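Local coordinates for protein RNA-directed RNA polymerase (Infectious pancreatic necrosis virus, PDB 3ZED) that copies viral RNA as an RNA-dependent RNA polymerase, adding nucleotides from ribonucleoside triphosphates to a growing strand, and probably also becomes covalently attached to the genomic RNA, at residues K88-P96 with G257-L266; Y296-E307 with T318-T328. All coordinates share one frame; numbering follows the deposited sequence.

Contact 1: K88-P96 with G257-L266; sequences KLKDTVSVP and GDTTAEALVL
Glu262 reaches from the first turn of its helix to the strand and grips Ser94 through a single carboxylate oxygen. Ser94 N gives OE2 a nearly straight bond of 2.7 Å (170°) on the anti lone pair, while Ser94 OG meets the same oxygen from above the carboxylate plane at 3.1 Å. A bend at chi2 (86°) lays the glutamate chain alongside Val93, whose CG2 is 3.6 Å from Glu262 OE2. The tight part continues in small apolar groups: Val93 CG2 sits 4.0 Å from Ala261 CB, Leu89 CD2 touches the same Ala261 CB, and Val95 crosses Val265 at about a right angle, CG1 to CG1 at 3.8 Å. The solvent side is looser. There exposed Lys90 curls at its last torsion to bring NZ within 2.8 Å of Asp258 O, from above the carbonyl plane, just before the helix begins. Residues 92-95 cross residues 260-266 at -55°. They belong to strand 92-98, an outer strand of a three-stranded antiparallel sheet, and to helix 260-278; strand 65-72 pairs with the former, and helix 73-76 packs against Val93, Ala261 and Val265.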
loop_
_atom_site.group_PDB
_atom_site.type_symbol
_atom_site.label_atom_id
_atom_site.label_comp_id
_atom_site.label_asym_id
_atom_site.label_seq_id
_atom_site.Cartn_x
_atom_site.Cartn_y
_atom_site.Cartn_z
ATOM N N LYS B 88 5.464 -7.074 29.400
ATOM C CA LYS B 88 5.476 -6.661 27.990
ATOM C C LYS B 88 4.885 -7.762 27.067
ATOM O O LYS B 88 4.561 -7.480 25.909
ATOM C CB LYS B 88 6.903 -6.270 27.541
ATOM C CG LYS B 88 7.557 -5.126 28.339
ATOM C CD LYS B 88 7.130 -3.737 27.858
ATOM C CE LYS B 88 6.251 -3.045 28.871
ATOM N NZ LYS B 88 5.264 -2.141 28.225
ATOM N N LEU B 89 4.732 -8.996 27.595
ATOM C CA LEU B 89 4.156 -10.167 26.916
ATOM C C LEU B 89 3.302 -10.969 27.884
ATOM O O LEU B 89 3.616 -10.994 29.077
ATOM C CB LEU B 89 5.265 -11.097 26.365
ATOM C CG LEU B 89 6.092 -10.662 25.158
ATOM C CD1 LEU B 89 7.366 -11.482 25.073
ATOM C CD2 LEU B 89 5.311 -10.791 23.859
ATOM N N LYS B 90 2.273 -11.685 27.381
ATOM C CA LYS B 90 1.448 -12.564 28.218
ATOM C C LYS B 90 2.305 -13.722 28.753
ATOM O O LYS B 90 3.282 -14.092 28.104
ATOM C CB LYS B 90 0.249 -13.106 27.421
ATOM C CG LYS B 90 -0.789 -12.058 27.058
ATOM C CD LYS B 90 -1.947 -12.682 26.296
ATOM C CE LYS B 90 -2.956 -11.664 25.804
ATOM N NZ LYS B 90 -2.456 -10.849 24.665
ATOM N N ASP B 91 1.952 -14.282 29.927
ATOM C CA ASP B 91 2.688 -15.401 30.540
ATOM C C ASP B 91 2.422 -16.731 29.803
ATOM O O ASP B 91 3.204 -17.675 29.935
ATOM C CB ASP B 91 2.341 -15.529 32.035
ATOM C CG ASP B 91 0.886 -15.849 32.308
ATOM O OD1 ASP B 91 0.016 -15.029 31.932
ATOM O OD2 ASP B 91 0.616 -16.925 32.892
ATOM N N THR B 92 1.325 -16.789 29.019
ATOM C CA THR B 92 0.946 -17.957 28.223
ATOM C C THR B 92 0.813 -17.588 26.753
ATOM O O THR B 92 0.455 -16.454 26.422
ATOM C CB THR B 92 -0.349 -18.594 28.728
ATOM O OG1 THR B 92 -1.391 -17.617 28.743
ATOM C CG2 THR B 92 -0.194 -19.254 30.091
ATOM N N VAL B 93 1.085 -18.567 25.875
ATOM C CA VAL B 93 1.011 -18.423 24.421
ATOM C C VAL B 93 0.171 -19.593 23.846
ATOM O O VAL B 93 0.401 -20.747 24.206
ATOM C CB VAL B 93 2.441 -18.293 23.792
ATOM C CG1 VAL B 93 3.277 -19.569 23.917
ATOM C CG2 VAL B 93 2.387 -17.818 22.353
ATOM N N SER B 94 -0.837 -19.287 23.010
ATOM C CA SER B 94 -1.693 -20.309 22.401
ATOM C C SER B 94 -1.152 -20.652 21.012
ATOM O O SER B 94 -1.082 -19.785 20.151
ATOM C CB SER B 94 -3.145 -19.846 22.351
ATOM O OG SER B 94 -3.258 -18.612 21.660
ATOM N N VAL B 95 -0.701 -21.900 20.817
ATOM C CA VAL B 95 -0.074 -22.318 19.556
ATOM C C VAL B 95 -0.793 -23.530 18.913
ATOM O O VAL B 95 -1.263 -24.409 19.635
ATOM C CB VAL B 95 1.444 -22.595 19.732
ATOM C CG1 VAL B 95 2.204 -21.317 20.082
ATOM C CG2 VAL B 95 1.705 -23.673 20.774
ATOM N N PRO B 96 -0.889 -23.583 17.556
ATOM C CA PRO B 96 -1.564 -24.727 16.912
ATOM C C PRO B 96 -0.680 -25.976 16.938
ATOM O O PRO B 96 0.069 -26.231 15.996
ATOM C CB PRO B 96 -1.838 -24.228 15.480
ATOM C CG PRO B 96 -1.301 -22.817 15.403
ATOM C CD PRO B 96 -0.384 -22.625 16.551
ATOM N N GLY B 257 -2.003 -6.811 18.693
ATOM C CA GLY B 257 -1.644 -6.554 20.087
ATOM C C GLY B 257 -1.952 -7.741 20.987
ATOM O O GLY B 257 -1.184 -8.052 21.901
ATOM N N ASP B 258 -3.068 -8.441 20.696
ATOM C CA ASP B 258 -3.527 -9.633 21.414
ATOM C C ASP B 258 -2.629 -10.849 21.185
ATOM O O ASP B 258 -2.604 -11.759 22.032
ATOM C CB ASP B 258 -4.956 -10.019 20.945
ATOM C CG ASP B 258 -6.103 -9.071 21.283
ATOM O OD1 ASP B 258 -5.959 -8.276 22.241
ATOM O OD2 ASP B 258 -7.156 -9.144 20.601
ATOM N N THR B 259 -1.949 -10.906 20.013
ATOM C CA THR B 259 -1.184 -12.083 19.568
ATOM C C THR B 259 0.331 -11.855 19.306
ATOM O O THR B 259 0.935 -12.642 18.560
ATOM C CB THR B 259 -1.835 -12.610 18.286
ATOM O OG1 THR B 259 -1.861 -11.545 17.330
ATOM C CG2 THR B 259 -3.249 -13.140 18.518
ATOM N N THR B 260 0.952 -10.820 19.940
ATOM C CA THR B 260 2.383 -10.507 19.769
ATOM C C THR B 260 3.278 -11.746 19.987
ATOM O O THR B 260 4.076 -12.062 19.103
ATOM C CB THR B 260 2.800 -9.363 20.690
ATOM O OG1 THR B 260 1.944 -8.251 20.422
ATOM C CG2 THR B 260 4.261 -8.960 20.501
ATOM N N ALA B 261 3.142 -12.434 21.147
ATOM C CA ALA B 261 3.943 -13.613 21.489
ATOM C C ALA B 261 3.725 -14.743 20.469
ATOM O O ALA B 261 4.700 -15.307 19.963
ATOM C CB ALA B 261 3.617 -14.091 22.895
ATOM N N GLU B 262 2.443 -15.020 20.143
ATOM C CA GLU B 262 1.984 -16.023 19.189
ATOM C C GLU B 262 2.657 -15.819 17.830
ATOM O O GLU B 262 3.242 -16.761 17.289
ATOM C CB GLU B 262 0.454 -15.947 19.059
ATOM C CG GLU B 262 -0.320 -16.658 20.166
ATOM C CD GLU B 262 -0.637 -15.931 21.463
ATOM O OE1 GLU B 262 -0.532 -14.686 21.508
ATOM O OE2 GLU B 262 -1.021 -16.617 22.437
ATOM N N ALA B 263 2.650 -14.567 17.332
ATOM C CA ALA B 263 3.254 -14.166 16.053
ATOM C C ALA B 263 4.749 -14.465 16.029
ATOM O O ALA B 263 5.214 -15.079 15.082
ATOM C CB ALA B 263 3.016 -12.696 15.807
ATOM N N LEU B 264 5.487 -14.074 17.084
ATOM C CA LEU B 264 6.922 -14.316 17.225
ATOM C C LEU B 264 7.210 -15.805 17.215
ATOM O O LEU B 264 8.063 -16.233 16.449
ATOM C CB LEU B 264 7.487 -13.672 18.512
ATOM C CG LEU B 264 7.463 -12.146 18.589
ATOM C CD1 LEU B 264 7.813 -11.669 19.988
ATOM C CD2 LEU B 264 8.385 -11.518 17.555
ATOM N N VAL B 265 6.454 -16.602 18.003
ATOM C CA VAL B 265 6.607 -18.053 18.074
ATOM C C VAL B 265 6.402 -18.655 16.667
ATOM O O VAL B 265 7.258 -19.414 16.210
ATOM C CB VAL B 265 5.670 -18.704 19.148
ATOM C CG1 VAL B 265 5.639 -20.229 19.028
ATOM C CG2 VAL B 265 6.074 -18.299 20.560
ATOM N N LEU B 266 5.303 -18.292 15.982
ATOM C CA LEU B 266 4.976 -18.829 14.659
ATOM C C LEU B 266 5.963 -18.376 13.578
ATOM O O LEU B 266 6.403 -19.224 12.795
ATOM C CB LEU B 266 3.537 -18.464 14.257
ATOM C CG LEU B 266 2.404 -19.161 15.027
ATOM C CD1 LEU B 266 1.063 -18.743 14.482
ATOM C CD2 LEU B 266 2.539 -20.720 14.994
#

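Contact 2: Y296-E307 with T318-T328; sequences YLSCGLLFPKGE and TRNIWSAPYPT
Strands 299-304 and 320-323 pair as an antiparallel beta hairpin, with Leu301 facing Ser323 and Phe303 facing Ile321 in hydrogen-bonded pairs. The straightest of their bonds runs from Ile321 N to Phe303 O (2.7 Å, 177°). With CG anti to the backbone N (chi1 -168°), Trp322 lays one indole face against Gly300 CA, which stands 3.8 Å from the centroid of the six-membered ring in a CH-pi contact, while Ser298 O lies at the ring edge. Leu302 CG rests 3.6 Å from Asn320 CG. Toward the loop that joins the two strands Glu307 crosses Arg319: OE2 and NH2 form a salt bridge at 2.7 Å, and OE1 accepts from NE on its syn lone pair in a longer, bent bond (139°). Lys305 NZ shares Glu307 OE2 at 2.9 Å, and the acid probably offsets the two neighbouring positive charges. At the opposite end Leu297 CD2 lies 3.8 Å from Pro327 CG, and Thr328 OG1 donates to Leu297 O at 2.6 Å, in the carbonyl plane and on a lone pair. Further out, strand 456-459 pairs in parallel with strand 299-310, Ser456 O accepts a hydrogen bond from Trp322 NE1, and Gln167 NE2 of helix 164-179 bonds to both Asn320 OD1 and Leu302 O.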
loop_
_atom_site.group_PDB
_atom_site.type_symbol
_atom_site.label_atom_id
_atom_site.label_comp_id
_atom_site.label_asym_id
_atom_site.label_seq_id
_atom_site.Cartn_x
_atom_site.Cartn_y
_atom_site.Cartn_z
ATOM N N TYR B 296 -1.654 -22.078 6.513
ATOM C CA TYR B 296 -2.500 -20.975 6.953
ATOM C C TYR B 296 -1.775 -19.632 6.911
ATOM O O TYR B 296 -2.435 -18.590 6.888
ATOM C CB TYR B 296 -3.090 -21.266 8.341
ATOM C CG TYR B 296 -2.072 -21.646 9.392
ATOM C CD1 TYR B 296 -1.441 -20.674 10.163
ATOM C CD2 TYR B 296 -1.763 -22.979 9.638
ATOM C CE1 TYR B 296 -0.488 -21.016 11.115
ATOM C CE2 TYR B 296 -0.825 -23.337 10.600
ATOM C CZ TYR B 296 -0.195 -22.353 11.345
ATOM O OH TYR B 296 0.724 -22.697 12.309
ATOM N N LEU B 297 -0.429 -19.652 6.835
ATOM C CA LEU B 297 0.372 -18.440 6.709
ATOM C C LEU B 297 0.268 -17.854 5.290
ATOM O O LEU B 297 0.756 -16.746 5.052
ATOM C CB LEU B 297 1.840 -18.698 7.090
ATOM C CG LEU B 297 2.154 -19.008 8.566
ATOM C CD1 LEU B 297 3.650 -19.012 8.805
ATOM C CD2 LEU B 297 1.493 -18.015 9.517
ATOM N N SER B 298 -0.408 -18.567 4.366
ATOM C CA SER B 298 -0.622 -18.098 2.994
ATOM C C SER B 298 -2.109 -17.814 2.700
ATOM O O SER B 298 -2.468 -17.626 1.536
ATOM C CB SER B 298 -0.100 -19.124 1.997
ATOM O OG SER B 298 -1.006 -20.214 1.892
ATOM N N CYS B 299 -2.965 -17.823 3.739
ATOM C CA CYS B 299 -4.403 -17.639 3.583
ATOM C C CYS B 299 -4.848 -16.384 4.311
ATOM O O CYS B 299 -4.736 -16.299 5.536
ATOM C CB CYS B 299 -5.156 -18.877 4.070
ATOM S SG CYS B 299 -6.925 -18.898 3.656
ATOM N N GLY B 300 -5.293 -15.393 3.541
ATOM C CA GLY B 300 -5.721 -14.113 4.091
ATOM C C GLY B 300 -7.199 -14.055 4.398
ATOM O O GLY B 300 -8.008 -14.625 3.662
ATOM N N LEU B 301 -7.573 -13.380 5.492
ATOM C CA LEU B 301 -8.991 -13.171 5.813
ATOM C C LEU B 301 -9.553 -12.172 4.801
ATOM O O LEU B 301 -8.932 -11.126 4.594
ATOM C CB LEU B 301 -9.198 -12.647 7.253
ATOM C CG LEU B 301 -8.671 -13.488 8.409
ATOM C CD1 LEU B 301 -8.973 -12.797 9.731
ATOM C CD2 LEU B 301 -9.242 -14.919 8.383
ATOM N N LEU B 302 -10.657 -12.509 4.121
ATOM C CA LEU B 302 -11.198 -11.579 3.128
ATOM C C LEU B 302 -12.051 -10.507 3.815
ATOM O O LEU B 302 -13.261 -10.658 3.986
ATOM C CB LEU B 302 -11.974 -12.311 2.034
ATOM C CG LEU B 302 -12.088 -11.551 0.724
ATOM C CD1 LEU B 302 -10.756 -11.550 -0.028
ATOM C CD2 LEU B 302 -13.218 -12.129 -0.132
ATOM N N PHE B 303 -11.379 -9.431 4.230
ATOM C CA PHE B 303 -11.958 -8.311 4.947
ATOM C C PHE B 303 -12.683 -7.350 3.994
ATOM O O PHE B 303 -12.078 -6.903 3.020
ATOM C CB PHE B 303 -10.827 -7.586 5.709
ATOM C CG PHE B 303 -11.266 -6.549 6.708
ATOM C CD1 PHE B 303 -11.437 -5.220 6.328
ATOM C CD2 PHE B 303 -11.425 -6.880 8.050
ATOM C CE1 PHE B 303 -11.838 -4.251 7.259
ATOM C CE2 PHE B 303 -11.812 -5.913 8.981
ATOM C CZ PHE B 303 -12.016 -4.606 8.579
ATOM N N PRO B 304 -13.966 -6.988 4.257
ATOM C CA PRO B 304 -14.648 -6.006 3.375
ATOM C C PRO B 304 -14.146 -4.592 3.670
ATOM O O PRO B 304 -14.185 -4.152 4.821
ATOM C CB PRO B 304 -16.126 -6.184 3.728
ATOM C CG PRO B 304 -16.128 -6.658 5.151
ATOM C CD PRO B 304 -14.841 -7.421 5.372
ATOM N N LYS B 305 -13.615 -3.899 2.661
ATOM C CA LYS B 305 -13.053 -2.559 2.868
ATOM C C LYS B 305 -14.157 -1.492 3.039
ATOM O O LYS B 305 -15.101 -1.450 2.241
ATOM C CB LYS B 305 -12.142 -2.188 1.683
ATOM C CG LYS B 305 -11.240 -1.001 1.929
ATOM C CD LYS B 305 -10.244 -0.829 0.790
ATOM C CE LYS B 305 -9.167 0.179 1.138
ATOM N NZ LYS B 305 -9.676 1.571 1.066
ATOM N N GLY B 306 -14.011 -0.649 4.066
ATOM C CA GLY B 306 -14.911 0.475 4.327
ATOM C C GLY B 306 -14.636 1.570 3.316
ATOM O O GLY B 306 -13.508 2.048 3.215
ATOM N N GLU B 307 -15.625 1.904 2.492
ATOM C CA GLU B 307 -15.486 2.912 1.437
ATOM C C GLU B 307 -16.799 3.589 1.121
ATOM O O GLU B 307 -17.850 3.132 1.566
ATOM C CB GLU B 307 -14.959 2.248 0.156
ATOM C CG GLU B 307 -13.481 2.478 -0.015
ATOM C CD GLU B 307 -12.816 1.636 -1.070
ATOM O OE1 GLU B 307 -13.530 1.023 -1.896
ATOM O OE2 GLU B 307 -11.565 1.617 -1.085
ATOM N N THR B 318 -17.715 -4.714 -3.534
ATOM C CA THR B 318 -17.153 -4.425 -2.218
ATOM C C THR B 318 -15.678 -4.721 -2.370
ATOM O O THR B 318 -15.323 -5.856 -2.677
ATOM C CB THR B 318 -17.803 -5.211 -1.060
ATOM O OG1 THR B 318 -19.227 -5.095 -1.090
ATOM C CG2 THR B 318 -17.240 -4.803 0.324
ATOM N N ARG B 319 -14.821 -3.722 -2.209
ATOM C CA ARG B 319 -13.385 -3.971 -2.322
ATOM C C ARG B 319 -12.927 -4.821 -1.124
ATOM O O ARG B 319 -13.489 -4.725 -0.019
ATOM C CB ARG B 319 -12.584 -2.662 -2.451
ATOM C CG ARG B 319 -12.898 -1.919 -3.753
ATOM C CD ARG B 319 -11.672 -1.320 -4.408
ATOM N NE ARG B 319 -11.264 -0.052 -3.806
ATOM C CZ ARG B 319 -10.003 0.276 -3.540
ATOM N NH1 ARG B 319 -9.017 -0.576 -3.803
ATOM N NH2 ARG B 319 -9.718 1.454 -2.998
ATOM N N ASN B 320 -11.954 -5.691 -1.374
ATOM C CA ASN B 320 -11.461 -6.613 -0.353
ATOM C C ASN B 320 -10.073 -6.302 0.132
ATOM O O ASN B 320 -9.191 -6.009 -0.669
ATOM C CB ASN B 320 -11.477 -8.043 -0.895
ATOM C CG ASN B 320 -12.863 -8.557 -1.184
ATOM O OD1 ASN B 320 -13.762 -8.435 -0.371
ATOM N ND2 ASN B 320 -13.063 -9.163 -2.342
ATOM N N ILE B 321 -9.871 -6.422 1.454
ATOM C CA ILE B 321 -8.552 -6.336 2.065
ATOM C C ILE B 321 -8.134 -7.789 2.344
ATOM O O ILE B 321 -8.830 -8.504 3.074
ATOM C CB ILE B 321 -8.492 -5.446 3.338
ATOM C CG1 ILE B 321 -8.871 -3.957 3.057
ATOM C CG2 ILE B 321 -7.148 -5.609 4.093
ATOM C CD1 ILE B 321 -7.746 -2.864 3.044
ATOM N N TRP B 322 -7.039 -8.237 1.727
ATOM C CA TRP B 322 -6.494 -9.574 1.953
ATOM C C TRP B 322 -5.676 -9.449 3.233
ATOM O O TRP B 322 -4.573 -8.886 3.233
ATOM C CB TRP B 322 -5.671 -9.999 0.748
ATOM C CG TRP B 322 -5.290 -11.450 0.714
ATOM C CD1 TRP B 322 -5.949 -12.453 0.062
ATOM C CD2 TRP B 322 -4.087 -12.036 1.245
ATOM N NE1 TRP B 322 -5.238 -13.632 0.164
ATOM C CE2 TRP B 322 -4.098 -13.406 0.893
ATOM C CE3 TRP B 322 -2.997 -11.533 1.990
ATOM C CZ2 TRP B 322 -3.065 -14.282 1.261
ATOM C CZ3 TRP B 322 -1.977 -12.395 2.350
ATOM C CH2 TRP B 322 -2.018 -13.756 1.994
ATOM N N SER B 323 -6.281 -9.851 4.354
ATOM C CA SER B 323 -5.653 -9.620 5.630
ATOM C C SER B 323 -4.682 -10.758 5.974
ATOM O O SER B 323 -5.068 -11.824 6.460
ATOM C CB SER B 323 -6.711 -9.384 6.702
ATOM O OG SER B 323 -6.103 -8.870 7.872
ATOM N N ALA B 324 -3.394 -10.497 5.693
ATOM C CA ALA B 324 -2.271 -11.413 5.883
ATOM C C ALA B 324 -2.101 -11.825 7.322
ATOM O O ALA B 324 -2.151 -10.968 8.216
ATOM C CB ALA B 324 -0.968 -10.758 5.410
ATOM N N PRO B 325 -1.846 -13.135 7.551
ATOM C CA PRO B 325 -1.522 -13.594 8.911
ATOM C C PRO B 325 -0.357 -12.788 9.486
ATOM O O PRO B 325 0.602 -12.495 8.772
ATOM C CB PRO B 325 -1.125 -15.054 8.686
ATOM C CG PRO B 325 -1.859 -15.447 7.454
ATOM C CD PRO B 325 -1.755 -14.252 6.585
ATOM N N TYR B 326 -0.461 -12.403 10.764
ATOM C CA TYR B 326 0.552 -11.628 11.481
ATOM C C TYR B 326 1.993 -12.187 11.250
ATOM O O TYR B 326 2.846 -11.380 10.877
ATOM C CB TYR B 326 0.203 -11.551 12.989
ATOM C CG TYR B 326 1.003 -10.579 13.840
ATOM C CD1 TYR B 326 1.976 -9.754 13.275
ATOM C CD2 TYR B 326 0.722 -10.416 15.193
ATOM C CE1 TYR B 326 2.691 -8.843 14.050
ATOM C CE2 TYR B 326 1.430 -9.506 15.977
ATOM C CZ TYR B 326 2.420 -8.729 15.403
ATOM O OH TYR B 326 3.151 -7.874 16.190
ATOM N N PRO B 327 2.295 -13.506 11.388
ATOM C CA PRO B 327 3.690 -13.967 11.177
ATOM C C PRO B 327 4.211 -13.709 9.757
ATOM O O PRO B 327 5.359 -13.296 9.615
ATOM C CB PRO B 327 3.616 -15.470 11.483
ATOM C CG PRO B 327 2.422 -15.622 12.345
ATOM C CD PRO B 327 1.438 -14.633 11.815
ATOM N N THR B 328 3.357 -13.909 8.718
ATOM C CA THR B 328 3.717 -13.682 7.301
ATOM C C THR B 328 4.044 -12.197 7.075
ATOM O O THR B 328 5.080 -11.900 6.474
ATOM C CB THR B 328 2.600 -14.182 6.377
ATOM O OG1 THR B 328 2.443 -15.569 6.622
ATOM C CG2 THR B 328 2.911 -13.980 4.903
HETATM O O HOH W 1 -5.217 -14.342 7.610
#

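How the contacts relate
The two contacts lie in series along the chain, their centres about 20 Å apart, yet they touch where the Tyr326 ring of contact 2 meets the start of helix 260-278 and the residue before it, in contact 1. Tyr326 CD2 lies 3.3 Å from Ala263 CB and 3.5 Å from Thr259 OG1; Leu266 CB also packs on Pro327 CG at 3.6 Å. A second junction brings Pro96 CG to 3.7 Å from Tyr296 OH. Both contacts border the predicted GTP-binding loop: between nearest side-chain atoms, Asp258 is about 3 Å from Thr255, and Tyr296 about 4 Å from Pro250. Tyr251 OH of that loop also hydrogen-bonds to Ser94 O.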